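Local coordinates for protein ectonucleotide pyrophosphatase/phosphodiesterase family member 5 (Mus musculus, PDB 5VEN) that probably hydrolyses phosphodiester or pyrophosphate bonds at a two-zinc site as a nucleotide pyrophosphatase/phosphodiesterase family ectoenzyme, although its nucleotide hydrolysis is restricted, at residues S20-R25 and S223-T228; I55-P60 and G323-D328. All blocks are in the same frame, centred on the assembly; numbering follows the deposited sequence. Where two conformers were deposited one is given.

Overall arrangement
Contacts 1 and 2 supply five of the seven protein ligands of the two-zinc centre of an alkaline-phosphatase-type fold, their own centres about 9 Å apart. Contact 1 lies where the neighbouring parallel strands 15-21 and 217-222 end, and supplies D22, D224 and H225 to the chain L zinc. Contact 2 sets the start of helix 58-67 against the loop after strand 323-324: T58 completes the protein ligands of that same zinc, while H325 joins D177 and H181 on the chain K zinc. Water 1 is shared by both metals. The rings of H225 and H325 stack between the contacts, and T228 N lies 2.8 Å from N324 O, where the short strands 228-229 and 323-324 pair.

Contact 1: residues S20-R25 and S223-T228; sequences SFDGFR and SDHGMT. With ZN (zinc ion), chain L.
One half of the two-zinc active site is assembled here: the loops leaving strands 15-21 and 217-222 bring D22, D224 and H225 round the chain L zinc, and T58 completes the protein ligands. D22 OD1 and H225 NE2 each bind at 2.0 Å. The carboxylates of D22 and D224 stand almost perpendicular, planes 88° apart. D224 reaches the metal through OD2, while its OD1 accepts the G23 N-H at 2.9 Å, nearly along the C-O axis. D22 OD2, a longer 2.6 Å from the zinc, is also hydrogen-bonded to Y172 OH. H225 is steadied by ND1, which gives a bond in the ring plane to a lone pair of G226 O (2.8 Å). Away from the metal, S223 OG, anti to its own N (chi1 -176°), donates to F21 O at 2.6 Å and accepts from F24 N at 2.9 Å, pinning the type II turn F21-F24. R25 bends at chi3 (81°) and meets M227 O edge-on through NH1 at 2.9 Å, while NE pairs with D27. A leucine here would probably leave M227 O without its donor and D27 without its mate. The zinc probably offsets much of the repulsion between D22 OD2 and D224 OD2, 3.2 Å apart.

Contact 2: residues I55-P60 and G323-D328; sequences ITKTYP and GNHGYD. With ZN (zinc ion), chain L; ZN (zinc ion), chain K.
H325 turns its ring edge to T56, with ND1 giving its hydrogen to T56 O at 2.8 Å, in both the ring plane and the carbonyl plane. The other ring nitrogen, NE2, then faces the chain K zinc and binds it at 2.0 Å; D177 and H181 are the other protein ligands. CG of H325 sits between the backbone N and the carbonyl carbon (chi1 53°), which turns the ring in toward the T56 carbonyl. The K57 chain runs at a slant beside H325, its CD 3.9 Å from H325 CE1, and beyond it NZ makes a weak bond to H325 O at 3.3 Å. On the backbone, T56 N bonds weakly to G326 O, and T56 centres an inverse gamma turn that leads to K57, the N-cap residue of helix 58-67. G326 leaves room for this crossing: a CB there would run into K57 CE. T58, first in the helix, points OG1 at the chain L zinc, 1.9 Å away. Water 1 lies between the metals, 2.4 Å from the chain K zinc, and water 2 binds that zinc as well. With one nitrogen tied to a carbonyl and the other to zinc, H325 is fixed in ring rotation, and the ND1-H bond to T56 O would probably make NE2 a stronger donor to the metal.

Contact 1: residues S20-R25 and S223-T228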
loop_
_atom_site.group_PDB
_atom_site.type_symbol
_atom_site.label_atom_id
_atom_site.label_comp_id
_atom_site.label_asym_id
_atom_site.label_seq_id
_atom_site.Cartn_x
_atom_site.Cartn_y
_atom_site.Cartn_z
ATOM N N SER A 20 -1.258 6.126 6.203
ATOM C CA SER A 20 -0.568 5.866 4.945
ATOM C C SER A 20 -0.602 7.130 4.094
ATOM O O SER A 20 -1.690 7.615 3.732
ATOM C CB SER A 20 -1.186 4.706 4.194
ATOM O OG SER A 20 -0.547 4.584 2.938
ATOM N N PHE A 21 0.585 7.680 3.825
ATOM C CA PHE A 21 0.755 8.704 2.800
ATOM C C PHE A 21 1.158 7.968 1.540
ATOM O O PHE A 21 2.257 7.409 1.490
ATOM C CB PHE A 21 1.812 9.722 3.212
ATOM C CG PHE A 21 1.417 10.576 4.371
ATOM C CD1 PHE A 21 0.449 11.576 4.231
ATOM C CD2 PHE A 21 2.010 10.400 5.612
ATOM C CE1 PHE A 21 0.100 12.369 5.323
ATOM C CE2 PHE A 21 1.661 11.209 6.677
ATOM C CZ PHE A 21 0.699 12.149 6.550
ATOM N N ASP A 22 0.253 7.896 0.559
ATOM C CA ASP A 22 0.484 7.073 -0.623
ATOM C C ASP A 22 1.784 7.470 -1.318
ATOM O O ASP A 22 2.056 8.658 -1.505
ATOM C CB ASP A 22 -0.703 7.197 -1.581
ATOM C CG ASP A 22 -0.815 6.011 -2.501
ATOM O OD1 ASP A 22 0.168 5.746 -3.225
ATOM O OD2 ASP A 22 -1.847 5.312 -2.489
ATOM N N GLY A 23 2.580 6.471 -1.680
ATOM C CA GLY A 23 3.750 6.706 -2.516
ATOM C C GLY A 23 4.846 7.467 -1.816
ATOM O O GLY A 23 5.587 8.211 -2.474
ATOM N N PHE A 24 5.009 7.278 -0.506
ATOM C CA PHE A 24 6.034 7.999 0.256
ATOM C C PHE A 24 7.273 7.107 0.308
ATOM O O PHE A 24 7.418 6.218 1.169
ATOM C CB PHE A 24 5.539 8.388 1.643
ATOM C CG PHE A 24 6.322 9.495 2.275
ATOM C CD1 PHE A 24 7.687 9.342 2.601
ATOM C CD2 PHE A 24 5.715 10.715 2.531
ATOM C CE1 PHE A 24 8.375 10.367 3.197
ATOM C CE2 PHE A 24 6.438 11.754 3.133
ATOM C CZ PHE A 24 7.767 11.561 3.441
ATOM N N ARG A 25 8.158 7.323 -0.669
ATOM C CA ARG A 25 9.399 6.570 -0.770
ATOM C C ARG A 25 10.266 6.788 0.473
ATOM O O ARG A 25 10.324 7.884 1.024
ATOM C CB ARG A 25 10.173 7.001 -2.033
ATOM C CG ARG A 25 11.236 6.042 -2.454
ATOM C CD ARG A 25 11.751 6.426 -3.866
ATOM N NE ARG A 25 12.728 7.497 -3.796
ATOM C CZ ARG A 25 13.291 8.076 -4.859
ATOM N NH1 ARG A 25 12.927 7.745 -6.093
ATOM N NH2 ARG A 25 14.241 9.020 -4.678
ATOM N N SER A 223 3.596 3.748 4.266
ATOM C CA SER A 223 3.117 3.946 2.911
ATOM C C SER A 223 3.048 2.581 2.268
ATOM O O SER A 223 3.442 1.576 2.868
ATOM C CB SER A 223 4.022 4.934 2.158
ATOM O OG SER A 223 3.523 5.219 0.864
ATOM N N ASP A 224 2.569 2.558 1.036
ATOM C CA ASP A 224 2.387 1.349 0.262
ATOM C C ASP A 224 3.539 1.021 -0.682
ATOM O O ASP A 224 3.804 -0.157 -0.945
ATOM C CB ASP A 224 1.080 1.446 -0.528
ATOM C CG ASP A 224 0.904 2.715 -1.356
ATOM O OD1 ASP A 224 1.652 3.719 -1.191
ATOM O OD2 ASP A 224 -0.028 2.703 -2.217
ATOM N N HIS A 225 4.272 2.038 -1.131
ATOM C CA HIS A 225 5.333 1.849 -2.123
ATOM C C HIS A 225 6.007 3.208 -2.314
ATOM O O HIS A 225 5.536 4.254 -1.817
ATOM C CB HIS A 225 4.795 1.370 -3.472
ATOM C CG HIS A 225 3.711 2.262 -3.982
ATOM N ND1 HIS A 225 3.942 3.548 -4.442
ATOM C CD2 HIS A 225 2.365 2.095 -3.980
ATOM C CE1 HIS A 225 2.782 4.137 -4.684
ATOM N NE2 HIS A 225 1.801 3.285 -4.394
ATOM N N GLY A 226 7.104 3.174 -3.059
ATOM C CA GLY A 226 7.844 4.384 -3.459
ATOM C C GLY A 226 7.492 4.820 -4.861
ATOM O O GLY A 226 6.333 4.785 -5.285
ATOM N N MET A 227 8.514 5.213 -5.608
ATOM C CA MET A 227 8.325 5.857 -6.893
ATOM C C MET A 227 9.688 5.893 -7.589
ATOM O O MET A 227 10.705 6.103 -6.920
ATOM C CB MET A 227 7.772 7.285 -6.703
ATOM C CG MET A 227 7.301 7.949 -8.000
ATOM S SD MET A 227 5.749 7.363 -8.708
ATOM C CE MET A 227 4.621 7.794 -7.398
ATOM N N THR A 228 9.691 5.731 -8.910
ATOM C CA THR A 228 10.920 5.822 -9.695
ATOM C C THR A 228 10.693 6.705 -10.931
ATOM O O THR A 228 9.588 6.831 -11.457
ATOM C CB THR A 228 11.486 4.396 -10.060
ATOM O OG1 THR A 228 12.873 4.500 -10.464
ATOM C CG2 THR A 228 10.769 3.761 -11.210
HETATM ZN ZN ZN L . -0.069 3.855 -3.796
HETATM O O HOH W 1 -0.589 4.948 -6.055
#

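Contact 2: residues I55-P60 and G323-D328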
loop_
_atom_site.group_PDB
_atom_site.type_symbol
_atom_site.label_atom_id
_atom_site.label_comp_id
_atom_site.label_asym_id
_atom_site.label_seq_id
_atom_site.Cartn_x
_atom_site.Cartn_y
_atom_site.Cartn_z
ATOM N N ILE A 55 2.852 -7.046 -6.791
ATOM C CA ILE A 55 3.368 -5.854 -7.467
ATOM C C ILE A 55 3.271 -4.630 -6.544
ATOM O O ILE A 55 2.360 -4.523 -5.712
ATOM C CB ILE A 55 2.635 -5.580 -8.801
ATOM C CG1 ILE A 55 1.181 -5.169 -8.588
ATOM C CG2 ILE A 55 2.828 -6.774 -9.799
ATOM C CD1 ILE A 55 0.417 -4.874 -9.886
ATOM N N THR A 56 4.185 -3.669 -6.736
ATOM C CA THR A 56 4.342 -2.579 -5.762
ATOM C C THR A 56 3.373 -1.443 -6.117
ATOM O O THR A 56 3.751 -0.278 -6.394
ATOM C CB THR A 56 5.810 -2.127 -5.711
ATOM O OG1 THR A 56 6.244 -1.815 -7.041
ATOM C CG2 THR A 56 6.662 -3.214 -5.076
ATOM N N LYS A 57 2.078 -1.798 -6.106
ATOM C CA LYS A 57 0.947 -0.915 -6.376
ATOM C C LYS A 57 0.082 -0.764 -5.123
ATOM O O LYS A 57 0.258 -1.471 -4.122
ATOM C CB LYS A 57 0.061 -1.423 -7.529
ATOM C CG LYS A 57 0.713 -1.517 -8.909
ATOM C CD LYS A 57 0.886 -0.217 -9.594
ATOM C CE LYS A 57 1.286 -0.457 -11.035
ATOM N NZ LYS A 57 1.240 0.792 -11.735
ATOM N N THR A 58 -0.869 0.175 -5.212
ATOM C CA THR A 58 -1.589 0.676 -4.039
ATOM C C THR A 58 -2.499 -0.390 -3.420
ATOM O O THR A 58 -2.441 -0.627 -2.211
ATOM C CB THR A 58 -2.392 1.917 -4.417
ATOM O OG1 THR A 58 -1.479 2.988 -4.775
ATOM C CG2 THR A 58 -3.242 2.423 -3.275
ATOM N N TYR A 59 -3.370 -0.995 -4.211
ATOM C CA TYR A 59 -4.365 -1.881 -3.582
ATOM C C TYR A 59 -3.738 -3.181 -3.080
ATOM O O TYR A 59 -4.015 -3.566 -1.925
ATOM C CB TYR A 59 -5.552 -2.101 -4.523
ATOM C CG TYR A 59 -6.562 -0.989 -4.299
ATOM C CD1 TYR A 59 -6.200 0.352 -4.367
ATOM C CD2 TYR A 59 -7.823 -1.269 -3.871
ATOM C CE1 TYR A 59 -7.148 1.367 -4.107
ATOM C CE2 TYR A 59 -8.729 -0.296 -3.629
ATOM C CZ TYR A 59 -8.408 1.013 -3.731
ATOM O OH TYR A 59 -9.387 1.945 -3.429
ATOM N N PRO A 60 -2.813 -3.815 -3.812
ATOM C CA PRO A 60 -2.137 -4.992 -3.240
ATOM C C PRO A 60 -1.424 -4.670 -1.942
ATOM O O PRO A 60 -1.468 -5.456 -0.986
ATOM C CB PRO A 60 -1.153 -5.422 -4.351
ATOM C CG PRO A 60 -1.759 -4.935 -5.606
ATOM C CD PRO A 60 -2.457 -3.613 -5.227
ATOM N N GLY A 323 6.732 9.721 -13.160
ATOM C CA GLY A 323 6.997 8.826 -12.034
ATOM C C GLY A 323 6.085 7.614 -12.125
ATOM O O GLY A 323 4.924 7.736 -12.539
ATOM N N ASN A 324 6.611 6.444 -11.759
ATOM C CA ASN A 324 5.736 5.296 -11.602
ATOM C C ASN A 324 6.356 4.299 -10.633
ATOM O O ASN A 324 7.497 4.454 -10.142
ATOM C CB ASN A 324 5.389 4.645 -12.953
ATOM C CG ASN A 324 4.034 3.896 -12.916
ATOM O OD1 ASN A 324 3.248 3.991 -11.955
ATOM N ND2 ASN A 324 3.804 3.076 -13.934
ATOM N N HIS A 325 5.522 3.307 -10.282
ATOM C CA HIS A 325 5.887 2.254 -9.354
ATOM C C HIS A 325 5.129 1.000 -9.787
ATOM O O HIS A 325 4.347 1.022 -10.740
ATOM C CB HIS A 325 5.545 2.667 -7.919
ATOM C CG HIS A 325 4.131 3.106 -7.785
ATOM N ND1 HIS A 325 3.112 2.239 -7.452
ATOM C CD2 HIS A 325 3.542 4.316 -8.002
ATOM C CE1 HIS A 325 1.963 2.897 -7.435
ATOM N NE2 HIS A 325 2.190 4.154 -7.797
ATOM N N GLY A 326 5.337 -0.080 -9.071
ATOM C CA GLY A 326 4.838 -1.396 -9.481
ATOM C C GLY A 326 5.935 -2.402 -9.790
ATOM O O GLY A 326 5.662 -3.615 -9.866
ATOM N N TYR A 327 7.178 -1.922 -9.923
ATOM C CA TYR A 327 8.365 -2.696 -10.230
ATOM C C TYR A 327 8.669 -3.706 -9.117
ATOM O O TYR A 327 8.098 -3.681 -8.018
ATOM C CB TYR A 327 9.549 -1.747 -10.422
ATOM C CG TYR A 327 9.299 -0.721 -11.504
ATOM C CD1 TYR A 327 9.472 -1.030 -12.851
ATOM C CD2 TYR A 327 8.856 0.553 -11.177
ATOM C CE1 TYR A 327 9.233 -0.083 -13.862
ATOM C CE2 TYR A 327 8.601 1.515 -12.186
ATOM C CZ TYR A 327 8.783 1.177 -13.523
ATOM O OH TYR A 327 8.537 2.099 -14.527
ATOM N N ASP A 328 9.606 -4.589 -9.420
ATOM C CA ASP A 328 10.206 -5.535 -8.481
ATOM C C ASP A 328 10.318 -4.965 -7.068
ATOM O O ASP A 328 10.940 -3.907 -6.862
ATOM C CB ASP A 328 11.596 -5.926 -9.053
ATOM C CG ASP A 328 12.245 -7.089 -8.338
ATOM O OD1 ASP A 328 11.864 -7.437 -7.213
ATOM O OD2 ASP A 328 13.211 -7.636 -8.926
HETATM ZN ZN ZN L . -0.069 3.855 -3.796
HETATM ZN ZN ZN K . 0.872 5.722 -7.750
HETATM O O HOH W 2 -0.965 4.964 -7.874
HETATM O O HOH W 1 -0.589 4.948 -6.055
#